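Local coordinates for protein xyloglucan-specific endo-beta-1,4-glucanase GH12 (Aspergillus niveus, PDB 4NPR) that probably hydrolyses internal beta-1,4-glucosidic linkages of xyloglucan, with retention of the beta configuration, releasing xyloglucan oligosaccharides, at residues Q56-E61 against S85-A90; W110-S115 against A119-D124; P162-I167 against Y182-Q187. One frame throughout, in Å; residues are numbered along the deposited sequence.

How the contacts relate
Contacts 1 and 2 are buried and bridge the two sheets of the family 12 jelly roll, each taking one strand from the six-stranded sheet and one from the nine-stranded sheet. Their chemistry differs: contact 1 is polar, built on a glutamine amide, a serine and a water, whereas contact 2 is aromatic and aliphatic. The two meet on the larger sheet, where Phe86 CZ lies 3.8 Å from Asp124 CB, and their centres are about 12 Å apart. Contact 3 stays within the larger sheet, at the border formed by strand 163-164, only partly buried, and is purely apolar. Its centre lies about 17 Å from that of contact 2 and about 24 Å from that of contact 1.

Contact 1: Q56-E61 against S85-A90; sequences QCTTFE and SFANAA
The amide end of Gln56 reaches Ser85, whose OG donates a hydrogen bond of 2.7 Å to Gln56 OE1. The hydroxyl comes in at 120° to the C=O and somewhat tilted from the carbonyl plane. A water closes the arrangement: it accepts from Gln56 NE2 at 2.8 Å and from the backbone N of Ala87 at 3.0 Å, and it donates back to Ser85 OG. The serine oxygen is therefore both donor and acceptor. Next to this polar cluster the methyl of Ala87 sits against Thr58, with CB 3.6 Å from Thr58 OG1, and it also touches Gln56 NE2 at 3.7 Å.

What delivers the amide is an extended glutamine, with CG anti to the backbone N (chi1 168°) and the chain straight beyond it. Outside the contact, Trp76 NE1 bonds to Gln56 OE1 and Thr72 OG1 to Gln56 NE2, so both amide atoms have two partners and the flip of the amide is well defined. Thr58 OG1 is engaged by Asn43 OD1 and by Thr72, two bonds that hold the oxygen while Ala87 CB packs against it.

The contact spans the jelly-roll sandwich. Strand 53-64 runs in the smaller sheet between 25-27 and 67-77, with the Cys57–Cys28 disulfide tying it to the residue just after 25-27; strand 87-97 runs in the larger sheet between 39-42 and 215-226.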
ATOM      1  N   GLN A  56      -2.160  -7.337 -16.462  1.00 15.63           N
ATOM      2  CA  GLN A  56      -2.273  -7.748 -15.082  1.00 15.46           C
ATOM      3  C   GLN A  56      -3.701  -8.079 -14.742  1.00 15.79           C
ATOM      4  O   GLN A  56      -4.570  -7.298 -15.067  1.00 13.93           O
ATOM      5  CB  GLN A  56      -1.805  -6.612 -14.166  1.00 14.77           C
ATOM      6  CG  GLN A  56      -2.110  -6.767 -12.679  1.00 13.44           C
ATOM      7  CD  GLN A  56      -1.335  -5.763 -11.876  1.00 13.45           C
ATOM      8  OE1 GLN A  56      -0.606  -4.929 -12.447  1.00 12.41           O
ATOM      9  NE2 GLN A  56      -1.468  -5.822 -10.536  1.00 13.72           N
ATOM     10  N   CYS A  57      -3.881  -9.216 -14.049  1.00 18.22           N
ATOM     11  CA  CYS A  57      -5.171  -9.723 -13.552  1.00 21.52           C
ATOM     12  C   CYS A  57      -5.123  -9.975 -12.059  1.00 20.07           C
ATOM     13  O   CYS A  57      -4.150 -10.504 -11.515  1.00 19.87           O
ATOM     14  CB  CYS A  57      -5.550 -11.046 -14.227  1.00 26.00           C
ATOM     15  SG  CYS A  57      -5.577 -10.937 -16.034  1.00 38.22           S
ATOM     16  N   THR A  58      -6.204  -9.610 -11.398  1.00 19.20           N
ATOM     17  CA  THR A  58      -6.309  -9.700  -9.954  1.00 18.02           C
ATOM     18  C   THR A  58      -7.384 -10.720  -9.611  1.00 17.88           C
ATOM     19  O   THR A  58      -8.407 -10.813 -10.287  1.00 17.73           O
ATOM     20  CB  THR A  58      -6.611  -8.295  -9.399  1.00 17.20           C
ATOM     21  OG1 THR A  58      -5.427  -7.521  -9.483  1.00 15.83           O
ATOM     22  CG2 THR A  58      -7.037  -8.311  -7.958  1.00 17.85           C
ATOM     23  N   THR A  59      -7.176 -11.504  -8.559  1.00 18.97           N
ATOM     24  CA  THR A  59      -8.173 -12.541  -8.190  1.00 18.04           C
ATOM     25  C   THR A  59      -8.529 -12.515  -6.728  1.00 17.72           C
ATOM     26  O   THR A  59      -7.696 -12.625  -5.873  1.00 17.64           O
ATOM     27  CB  THR A  59      -7.659 -13.963  -8.531  1.00 18.49           C
ATOM     28  OG1 THR A  59      -7.370 -14.052  -9.937  1.00 17.89           O
ATOM     29  CG2 THR A  59      -8.693 -15.075  -8.121  1.00 17.67           C
ATOM     30  N   PHE A  60      -9.805 -12.400  -6.446  1.00 18.82           N
ATOM     31  CA  PHE A  60     -10.292 -12.578  -5.107  1.00 19.02           C
ATOM     32  C   PHE A  60     -10.513 -14.057  -4.912  1.00 21.24           C
ATOM     33  O   PHE A  60     -11.076 -14.696  -5.777  1.00 19.52           O
ATOM     34  CB  PHE A  60     -11.598 -11.842  -4.935  1.00 18.38           C
ATOM     35  CG  PHE A  60     -12.390 -12.295  -3.760  1.00 18.70           C
ATOM     36  CD1 PHE A  60     -12.015 -11.933  -2.486  1.00 18.43           C
ATOM     37  CD2 PHE A  60     -13.531 -13.073  -3.933  1.00 19.48           C
ATOM     38  CE1 PHE A  60     -12.760 -12.322  -1.389  1.00 19.31           C
ATOM     39  CE2 PHE A  60     -14.288 -13.475  -2.843  1.00 20.01           C
ATOM     40  CZ  PHE A  60     -13.905 -13.098  -1.566  1.00 19.54           C
ATOM     41  N   GLU A  61     -10.087 -14.588  -3.769  1.00 24.41           N
ATOM     42  CA  GLU A  61     -10.240 -15.997  -3.468  1.00 27.74           C
ATOM     43  C   GLU A  61     -11.332 -16.237  -2.452  1.00 28.22           C
ATOM     44  O   GLU A  61     -12.241 -17.008  -2.709  1.00 30.24           O
ATOM     45  CB  GLU A  61      -8.956 -16.575  -2.888  1.00 32.05           C
ATOM     46  CG  GLU A  61      -8.293 -17.571  -3.790  1.00 36.39           C
ATOM     47  CD  GLU A  61      -7.433 -16.888  -4.800  1.00 41.33           C
ATOM     48  OE1 GLU A  61      -6.569 -16.089  -4.354  1.00 44.50           O
ATOM     49  OE2 GLU A  61      -7.617 -17.174  -6.009  1.00 45.23           O
ATOM     50  N   SER A  85       0.752   0.201 -11.728  1.00 11.72           N
ATOM     51  CA  SER A  85      -0.517  -0.147 -11.104  1.00 11.44           C
ATOM     52  C   SER A  85      -0.428  -0.205  -9.581  1.00 11.61           C
ATOM     53  O   SER A  85       0.636  -0.071  -8.968  1.00 12.37           O
ATOM     54  CB  SER A  85      -0.981  -1.516 -11.627  1.00 11.80           C
ATOM     55  OG  SER A  85      -0.052  -2.562 -11.249  1.00 11.73           O
ATOM     56  N   PHE A  86      -1.572  -0.397  -8.953  1.00 11.07           N
ATOM     57  CA  PHE A  86      -1.597  -0.559  -7.547  1.00 10.61           C
ATOM     58  C   PHE A  86      -2.853  -1.328  -7.182  1.00 10.29           C
ATOM     59  O   PHE A  86      -3.807  -0.762  -6.633  1.00  9.73           O
ATOM     60  CB  PHE A  86      -1.568   0.792  -6.841  1.00 10.82           C
ATOM     61  CG  PHE A  86      -1.669   0.671  -5.349  1.00 10.83           C
ATOM     62  CD1 PHE A  86      -0.817  -0.220  -4.643  1.00 11.09           C
ATOM     63  CD2 PHE A  86      -2.618   1.387  -4.642  1.00 10.66           C
ATOM     64  CE1 PHE A  86      -0.917  -0.370  -3.254  1.00 11.05           C
ATOM     65  CE2 PHE A  86      -2.710   1.259  -3.244  1.00 10.82           C
ATOM     66  CZ  PHE A  86      -1.875   0.369  -2.552  1.00 10.82           C
ATOM     67  N   ALA A  87      -2.835  -2.622  -7.515  1.00  9.78           N
ATOM     68  CA  ALA A  87      -3.868  -3.536  -7.100  1.00  9.50           C
ATOM     69  C   ALA A  87      -3.714  -3.715  -5.595  1.00  9.24           C
ATOM     70  O   ALA A  87      -2.638  -4.005  -5.116  1.00  8.51           O
ATOM     71  CB  ALA A  87      -3.689  -4.872  -7.779  1.00  9.93           C
ATOM     72  N   ASN A  88      -4.826  -3.570  -4.886  1.00  9.33           N
ATOM     73  CA  ASN A  88      -4.848  -3.455  -3.454  1.00  9.31           C
ATOM     74  C   ASN A  88      -6.202  -3.816  -2.940  1.00  9.79           C
ATOM     75  O   ASN A  88      -7.214  -3.732  -3.647  1.00 10.01           O
ATOM     76  CB  ASN A  88      -4.574  -2.014  -3.034  1.00  9.33           C
ATOM     77  CG  ASN A  88      -5.672  -1.068  -3.463  1.00  9.40           C
ATOM     78  OD1 ASN A  88      -6.538  -0.680  -2.677  1.00  9.73           O
ATOM     79  ND2 ASN A  88      -5.655  -0.699  -4.729  1.00  9.55           N
ATOM     80  N   ALA A  89      -6.229  -4.209  -1.679  1.00 10.34           N
ATOM     81  CA  ALA A  89      -7.470  -4.271  -0.911  1.00 10.60           C
ATOM     82  C   ALA A  89      -7.624  -2.969  -0.067  1.00 11.21           C
ATOM     83  O   ALA A  89      -6.764  -2.666   0.734  1.00 10.80           O
ATOM     84  CB  ALA A  89      -7.444  -5.480   0.006  1.00 10.32           C
ATOM     85  N   ALA A  90      -8.757  -2.280  -0.215  1.00 12.39           N
ATOM     86  CA  ALA A  90      -9.086  -1.052   0.510  1.00 13.23           C
ATOM     87  C   ALA A  90     -10.213  -1.285   1.512  1.00 14.54           C
ATOM     88  O   ALA A  90     -11.282  -1.825   1.199  1.00 15.56           O
ATOM     89  CB  ALA A  90      -9.496   0.039  -0.475  1.00 12.80           C
TER
HETATM   90  O   HOH W   1      -0.461  -3.887  -8.826  1.00 17.78           O

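Contact 2: W110-S115 against A119-D124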
ATOM      1  N   TRP A 110       2.246 -12.278   2.787  1.00 14.41           N
ATOM      2  CA  TRP A 110       2.334 -12.280   1.314  1.00 13.91           C
ATOM      3  C   TRP A 110       3.551 -12.999   0.806  1.00 13.88           C
ATOM      4  O   TRP A 110       4.502 -13.268   1.546  1.00 13.21           O
ATOM      5  CB  TRP A 110       2.351 -10.865   0.734  1.00 13.98           C
ATOM      6  CG  TRP A 110       3.480  -9.997   1.238  1.00 13.37           C
ATOM      7  CD1 TRP A 110       3.448  -9.232   2.318  1.00 13.10           C
ATOM      8  CD2 TRP A 110       4.811  -9.850   0.674  1.00 13.20           C
ATOM      9  NE1 TRP A 110       4.677  -8.602   2.505  1.00 13.87           N
ATOM     10  CE2 TRP A 110       5.524  -8.970   1.506  1.00 12.88           C
ATOM     11  CE3 TRP A 110       5.465 -10.393  -0.431  1.00 13.18           C
ATOM     12  CZ2 TRP A 110       6.825  -8.566   1.239  1.00 12.97           C
ATOM     13  CZ3 TRP A 110       6.811 -10.005  -0.675  1.00 12.79           C
ATOM     14  CH2 TRP A 110       7.461  -9.112   0.160  1.00 12.53           C
ATOM     15  N   ASN A 111       3.495 -13.269  -0.489  1.00 15.50           N
ATOM     16  CA  ASN A 111       4.582 -13.895  -1.239  1.00 16.92           C
ATOM     17  C   ASN A 111       4.676 -13.403  -2.701  1.00 16.07           C
ATOM     18  O   ASN A 111       3.683 -13.153  -3.334  1.00 14.23           O
ATOM     19  CB  ASN A 111       4.406 -15.419  -1.224  1.00 18.44           C
ATOM     20  CG  ASN A 111       5.610 -16.115  -1.777  1.00 21.48           C
ATOM     21  OD1 ASN A 111       6.707 -16.003  -1.187  1.00 26.29           O
ATOM     22  ND2 ASN A 111       5.473 -16.752  -2.965  1.00 21.46           N
ATOM     23  N   TYR A 112       5.892 -13.291  -3.228  1.00 17.00           N
ATOM     24  CA  TYR A 112       6.090 -12.940  -4.622  1.00 16.87           C
ATOM     25  C   TYR A 112       6.816 -14.055  -5.317  1.00 17.88           C
ATOM     26  O   TYR A 112       7.739 -14.628  -4.751  1.00 17.93           O
ATOM     27  CB  TYR A 112       6.907 -11.628  -4.785  1.00 16.53           C
ATOM     28  CG  TYR A 112       6.116 -10.480  -5.436  1.00 15.81           C
ATOM     29  CD1 TYR A 112       5.576 -10.611  -6.696  1.00 14.79           C
ATOM     30  CD2 TYR A 112       5.926  -9.284  -4.783  1.00 16.10           C
ATOM     31  CE1 TYR A 112       4.879  -9.588  -7.292  1.00 14.88           C
ATOM     32  CE2 TYR A 112       5.231  -8.233  -5.371  1.00 16.11           C
ATOM     33  CZ  TYR A 112       4.689  -8.394  -6.633  1.00 15.51           C
ATOM     34  OH  TYR A 112       3.961  -7.374  -7.212  1.00 14.44           O
ATOM     35  N   SER A 113       6.415 -14.357  -6.551  1.00 17.50           N
ATOM     36  CA  SER A 113       7.278 -15.149  -7.407  1.00 17.96           C
ATOM     37  C   SER A 113       7.335 -14.549  -8.807  1.00 18.10           C
ATOM     38  O   SER A 113       6.482 -13.754  -9.181  1.00 17.66           O
ATOM     39  CB  SER A 113       6.824 -16.624  -7.436  1.00 18.07           C
ATOM     40  OG  SER A 113       5.478 -16.762  -7.881  1.00 18.87           O
ATOM     41  N   GLY A 114       8.355 -14.936  -9.563  1.00 19.45           N
ATOM     42  CA  GLY A 114       8.451 -14.616 -11.003  1.00 21.12           C
ATOM     43  C   GLY A 114       9.813 -14.060 -11.353  1.00 20.28           C
ATOM     44  O   GLY A 114      10.663 -14.030 -10.506  1.00 17.86           O
ATOM     45  N   SER A 115      10.009 -13.579 -12.582  1.00 22.13           N
ATOM     46  CA  SER A 115      11.375 -13.222 -13.031  1.00 22.94           C
ATOM     47  C   SER A 115      11.637 -11.720 -13.208  1.00 23.67           C
ATOM     48  O   SER A 115      10.761 -10.971 -13.705  1.00 23.41           O
ATOM     49  CB  SER A 115      11.781 -14.033 -14.279  1.00 22.71           C
ATOM     50  OG  SER A 115      10.756 -14.005 -15.239  1.00 23.50           O
ATOM     51  N   ALA A 119       9.173  -3.901  -7.937  1.00 14.38           N
ATOM     52  CA  ALA A 119       7.826  -3.791  -7.353  1.00 14.41           C
ATOM     53  C   ALA A 119       8.002  -3.496  -5.911  1.00 14.64           C
ATOM     54  O   ALA A 119       9.033  -3.830  -5.341  1.00 15.35           O
ATOM     55  CB  ALA A 119       7.068  -5.099  -7.474  1.00 14.57           C
ATOM     56  N   ASP A 120       7.016  -2.841  -5.334  1.00 15.36           N
ATOM     57  CA  ASP A 120       6.897  -2.741  -3.881  1.00 15.57           C
ATOM     58  C   ASP A 120       5.639  -3.431  -3.374  1.00 14.23           C
ATOM     59  O   ASP A 120       4.729  -3.729  -4.158  1.00 13.53           O
ATOM     60  CB  ASP A 120       6.980  -1.278  -3.369  1.00 16.63           C
ATOM     61  CG  ASP A 120       5.767  -0.433  -3.725  1.00 17.52           C
ATOM     62  OD1 ASP A 120       4.617  -0.752  -3.349  1.00 20.93           O
ATOM     63  OD2 ASP A 120       5.974   0.604  -4.361  1.00 17.90           O
ATOM     64  N   VAL A 121       5.658  -3.739  -2.068  1.00 13.41           N
ATOM     65  CA  VAL A 121       4.524  -4.248  -1.321  1.00 12.80           C
ATOM     66  C   VAL A 121       4.321  -3.286  -0.164  1.00 12.73           C
ATOM     67  O   VAL A 121       5.210  -3.081   0.628  1.00 12.66           O
ATOM     68  CB  VAL A 121       4.759  -5.676  -0.776  1.00 12.82           C
ATOM     69  CG1 VAL A 121       3.469  -6.235  -0.170  1.00 12.95           C
ATOM     70  CG2 VAL A 121       5.270  -6.601  -1.876  1.00 12.96           C
ATOM     71  N   ALA A 122       3.124  -2.723  -0.051  1.00 13.07           N
ATOM     72  CA  ALA A 122       2.936  -1.510   0.690  1.00 12.60           C
ATOM     73  C   ALA A 122       1.495  -1.365   1.142  1.00 12.92           C
ATOM     74  O   ALA A 122       0.559  -1.753   0.410  1.00 12.60           O
ATOM     75  CB  ALA A 122       3.319  -0.331  -0.187  1.00 12.61           C
ATOM     76  N   TYR A 123       1.359  -0.869   2.380  1.00 13.16           N
ATOM     77  CA  TYR A 123       0.205  -0.129   2.819  1.00 14.03           C
ATOM     78  C   TYR A 123       0.316   1.265   2.233  1.00 16.28           C
ATOM     79  O   TYR A 123       1.419   1.817   2.126  1.00 16.07           O
ATOM     80  CB  TYR A 123       0.110   0.045   4.336  1.00 13.25           C
ATOM     81  CG  TYR A 123      -0.016  -1.205   5.130  1.00 12.63           C
ATOM     82  CD1 TYR A 123       1.118  -1.948   5.485  1.00 13.09           C
ATOM     83  CD2 TYR A 123      -1.239  -1.649   5.547  1.00 12.32           C
ATOM     84  CE1 TYR A 123       1.011  -3.116   6.226  1.00 12.86           C
ATOM     85  CE2 TYR A 123      -1.367  -2.797   6.310  1.00 12.46           C
ATOM     86  CZ  TYR A 123      -0.246  -3.547   6.635  1.00 12.90           C
ATOM     87  OH  TYR A 123      -0.377  -4.703   7.415  1.00 13.30           O
ATOM     88  N   ASP A 124      -0.859   1.805   1.879  1.00 19.08           N
ATOM     89  CA  ASP A 124      -1.071   3.167   1.466  1.00 20.70           C
ATOM     90  C   ASP A 124      -2.249   3.777   2.247  1.00 19.94           C
ATOM     91  O   ASP A 124      -3.390   3.397   2.048  1.00 21.60           O
ATOM     92  CB  ASP A 124      -1.375   3.163  -0.014  1.00 23.67           C
ATOM     93  CG  ASP A 124      -0.816   4.360  -0.718  1.00 27.31           C
ATOM     94  OD1 ASP A 124      -0.132   5.176  -0.062  1.00 31.83           O
ATOM     95  OD2 ASP A 124      -1.044   4.479  -1.938  1.00 32.35           O
TER
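Val121 lays CG1 over the indole of Trp110 and sets CG2 between that ring system and Tyr112. The clearest interaction is CH-pi: Val121 CG1 stands 3.7 Å from the centroid of the five-membered ring of Trp110, only 6° off the ring normal. Valine and indole approach from opposite directions, and with CG1 anti to the backbone N (chi1 -172°) the other branch, CG2, is left to reach the six-membered ring, 3.9 Å from Trp110 CH2.

Plain apolar packing does the rest. Val121 CG2 also meets Tyr112 at the ring edge, near its plane, 3.9 Å from CE2. Farther along the same ring, Ala119 CB approaches obliquely near the hydroxyl end, 3.9 Å from Tyr112 OH. No hydrogen bond crosses between the segments. Strand segments 110-113 and 119-124 run nearly antiparallel (168°) with axes 9.9 Å apart, in different sheets of the sandwich, the chain turning the corner at Gly114 and Ser115.

Polar groups look elsewhere: Tyr112 OH bonds to Thr223 OG1 and Trp74 NE1, and Trp110 NE1 makes a weak bond to the carbonyl of Thr190. The sheets are thus held here by side-chain fit, while the bonds to Thr223 and Trp74 anchor the tyrosine that valine and alanine lean on.

Contact 3: P162-I167 against Y182-Q187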
ATOM      1  N   PRO A 162      13.761   5.527  11.762  1.00 15.67           N
ATOM      2  CA  PRO A 162      13.063   5.087  12.977  1.00 14.80           C
ATOM      3  C   PRO A 162      12.636   3.622  12.988  1.00 14.87           C
ATOM      4  O   PRO A 162      12.489   3.005  11.952  1.00 13.92           O
ATOM      5  CB  PRO A 162      11.817   5.943  12.955  1.00 14.37           C
ATOM      6  CG  PRO A 162      11.481   5.987  11.478  1.00 14.49           C
ATOM      7  CD  PRO A 162      12.813   6.138  10.796  1.00 14.94           C
ATOM      8  N   THR A 163      12.433   3.096  14.190  1.00 16.13           N
ATOM      9  CA  THR A 163      11.921   1.751  14.404  1.00 16.35           C
ATOM     10  C   THR A 163      10.453   1.945  14.840  1.00 16.20           C
ATOM     11  O   THR A 163      10.180   2.635  15.786  1.00 18.56           O
ATOM     12  CB  THR A 163      12.768   1.027  15.497  1.00 16.79           C
ATOM     13  OG1 THR A 163      14.070   0.700  14.982  1.00 16.42           O
ATOM     14  CG2 THR A 163      12.092  -0.242  15.986  1.00 16.52           C
ATOM     15  N   VAL A 164       9.517   1.365  14.129  1.00 16.29           N
ATOM     16  CA  VAL A 164       8.108   1.537  14.383  1.00 16.63           C
ATOM     17  C   VAL A 164       7.481   0.171  14.201  1.00 17.69           C
ATOM     18  O   VAL A 164       7.831  -0.572  13.248  1.00 19.66           O
ATOM     19  CB  VAL A 164       7.450   2.445  13.325  1.00 17.55           C
ATOM     20  CG1 VAL A 164       5.976   2.668  13.652  1.00 17.50           C
ATOM     21  CG2 VAL A 164       8.225   3.752  13.168  1.00 17.45           C
ATOM     22  N   ALA A 165       6.571  -0.153  15.112  1.00 17.10           N
ATOM     23  CA  ALA A 165       5.879  -1.445  15.169  1.00 17.10           C
ATOM     24  C   ALA A 165       6.840  -2.636  15.058  1.00 16.99           C
ATOM     25  O   ALA A 165       6.548  -3.634  14.393  1.00 16.86           O
ATOM     26  CB  ALA A 165       4.751  -1.492  14.129  1.00 17.75           C
ATOM     27  N   GLY A 166       7.987  -2.485  15.735  1.00 17.01           N
ATOM     28  CA  GLY A 166       9.033  -3.511  15.862  1.00 16.52           C
ATOM     29  C   GLY A 166       9.998  -3.666  14.687  1.00 17.13           C
ATOM     30  O   GLY A 166      10.834  -4.534  14.726  1.00 17.09           O
ATOM     31  N   ILE A 167       9.871  -2.834  13.646  1.00 17.63           N
ATOM     32  CA  ILE A 167      10.635  -2.978  12.396  1.00 16.87           C
ATOM     33  C   ILE A 167      11.414  -1.699  12.168  1.00 15.70           C
ATOM     34  O   ILE A 167      10.873  -0.619  12.342  1.00 14.04           O
ATOM     35  CB  ILE A 167       9.667  -3.111  11.175  1.00 17.89           C
ATOM     36  CG1 ILE A 167       8.857  -4.402  11.237  1.00 17.41           C
ATOM     37  CG2 ILE A 167      10.412  -3.017   9.842  1.00 18.47           C
ATOM     38  CD1 ILE A 167       7.754  -4.449  10.206  1.00 16.91           C
ATOM     39  N   TYR A 182       4.958  10.596   2.946  1.00 14.25           N
ATOM     40  CA  TYR A 182       5.904   9.925   3.824  1.00 14.15           C
ATOM     41  C   TYR A 182       5.904   8.448   3.505  1.00 13.59           C
ATOM     42  O   TYR A 182       4.851   7.842   3.481  1.00 12.61           O
ATOM     43  CB  TYR A 182       5.483  10.064   5.253  1.00 16.25           C
ATOM     44  CG  TYR A 182       5.698  11.451   5.846  1.00 18.41           C
ATOM     45  CD1 TYR A 182       6.986  11.892   6.204  1.00 19.86           C
ATOM     46  CD2 TYR A 182       4.630  12.294   6.081  1.00 20.01           C
ATOM     47  CE1 TYR A 182       7.196  13.164   6.710  1.00 20.38           C
ATOM     48  CE2 TYR A 182       4.828  13.555   6.632  1.00 21.72           C
ATOM     49  CZ  TYR A 182       6.108  13.984   6.924  1.00 20.86           C
ATOM     50  OH  TYR A 182       6.274  15.229   7.441  1.00 21.22           O
ATOM     51  N   SER A 183       7.098   7.874   3.275  1.00 12.91           N
ATOM     52  CA  SER A 183       7.252   6.454   2.976  1.00 11.74           C
ATOM     53  C   SER A 183       8.211   5.763   3.933  1.00 11.20           C
ATOM     54  O   SER A 183       9.374   6.126   4.011  1.00 10.24           O
ATOM     55  CB  SER A 183       7.746   6.249   1.549  1.00 11.45           C
ATOM     56  OG  SER A 183       6.737   6.572   0.626  1.00 11.02           O
ATOM     57  N   PHE A 184       7.685   4.761   4.650  1.00 10.73           N
ATOM     58  CA  PHE A 184       8.462   3.972   5.576  1.00 10.74           C
ATOM     59  C   PHE A 184       8.854   2.745   4.788  1.00 11.16           C
ATOM     60  O   PHE A 184       8.005   1.993   4.344  1.00 11.58           O
ATOM     61  CB  PHE A 184       7.628   3.564   6.790  1.00 10.35           C
ATOM     62  CG  PHE A 184       7.231   4.712   7.669  1.00  9.87           C
ATOM     63  CD1 PHE A 184       6.193   5.541   7.318  1.00  9.70           C
ATOM     64  CD2 PHE A 184       7.886   4.943   8.867  1.00  9.70           C
ATOM     65  CE1 PHE A 184       5.836   6.593   8.128  1.00  9.64           C
ATOM     66  CE2 PHE A 184       7.532   5.989   9.686  1.00  9.23           C
ATOM     67  CZ  PHE A 184       6.507   6.812   9.309  1.00  9.60           C
ATOM     68  N   VAL A 185      10.138   2.556   4.587  1.00 11.37           N
ATOM     69  CA  VAL A 185      10.609   1.456   3.786  1.00 11.80           C
ATOM     70  C   VAL A 185      11.425   0.535   4.671  1.00 12.68           C
ATOM     71  O   VAL A 185      12.504   0.934   5.189  1.00 12.31           O
ATOM     72  CB  VAL A 185      11.491   1.953   2.640  1.00 11.87           C
ATOM     73  CG1 VAL A 185      12.018   0.750   1.850  1.00 12.07           C
ATOM     74  CG2 VAL A 185      10.720   2.932   1.736  1.00 11.44           C
ATOM     75  N   ALA A 186      10.911  -0.678   4.878  1.00 13.11           N
ATOM     76  CA  ALA A 186      11.558  -1.589   5.808  1.00 14.15           C
ATOM     77  C   ALA A 186      12.945  -1.971   5.300  1.00 14.64           C
ATOM     78  O   ALA A 186      13.129  -2.208   4.104  1.00 16.25           O
ATOM     79  CB  ALA A 186      10.713  -2.816   6.027  1.00 14.23           C
ATOM     80  N   GLN A 187      13.922  -1.970   6.194  1.00 14.28           N
ATOM     81  CA  GLN A 187      15.305  -2.330   5.852  1.00 14.83           C
ATOM     82  C   GLN A 187      15.502  -3.811   5.440  1.00 15.11           C
ATOM     83  O   GLN A 187      16.399  -4.103   4.664  1.00 14.73           O
ATOM     84  CB  GLN A 187      16.236  -1.975   7.027  1.00 14.72           C
ATOM     85  CG  GLN A 187      16.248  -0.487   7.274  1.00 15.61           C
ATOM     86  CD  GLN A 187      17.308   0.010   8.250  1.00 16.33           C
ATOM     87  OE1 GLN A 187      17.784  -0.691   9.160  1.00 16.84           O
ATOM     88  NE2 GLN A 187      17.647   1.270   8.082  1.00 17.28           N
TER
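Phe184 touches Val164 and Pro162, and Ile167 meets Ala186, at the border of the larger jelly-roll sheet, where a beta hairpin with a type I' turn from Val164 to Ile167 joins the short strand 163-164 to strand 167-176. The hairpin is closed by a pair of backbone bonds, Val164 N to Ile167 O at 3.0 Å and Ile167 N to Val164 O at 3.1 Å. Ala165 and Gly166 fill the two corners with positive phi, as this turn type requires.

Phe184 is the central residue. It sits on strand 179-186, next to 167-176, and its ring reaches past that intervening strand toward the edge strand. Its CG lies anti to the carbonyl carbon (chi1 -67°), and the ring atom CE2 does the touching: Val164 CG2 approaches it at 4.2 Å and Pro162 CG at 4.3 Å, both obliquely. The Val164 and Phe184 side chains cross at about a right angle. Helix 198-207 packs against this face of the sheet, where Phe200 meets the Phe184 ring edge-to-face and also touches Val164, while Tyr203 lies against Pro162. The phenylalanine is thereby buried between sheet and helix.

Ile167, at the start of the hairpin's second strand, belongs to a separate patch. Its neighbour Ala186 closes strand 179-186, and the two CA atoms are 6.8 Å apart with no backbone bond between the segments. Just beyond, Gln187 NE2 bonds to Asn170 OD1 of strand 167-176. Ile167 and Ala186 are only partly exposed, and they meet through one methyl-to-methyl touch, Ile167 CG2 against Ala186 CB at 3.8 Å.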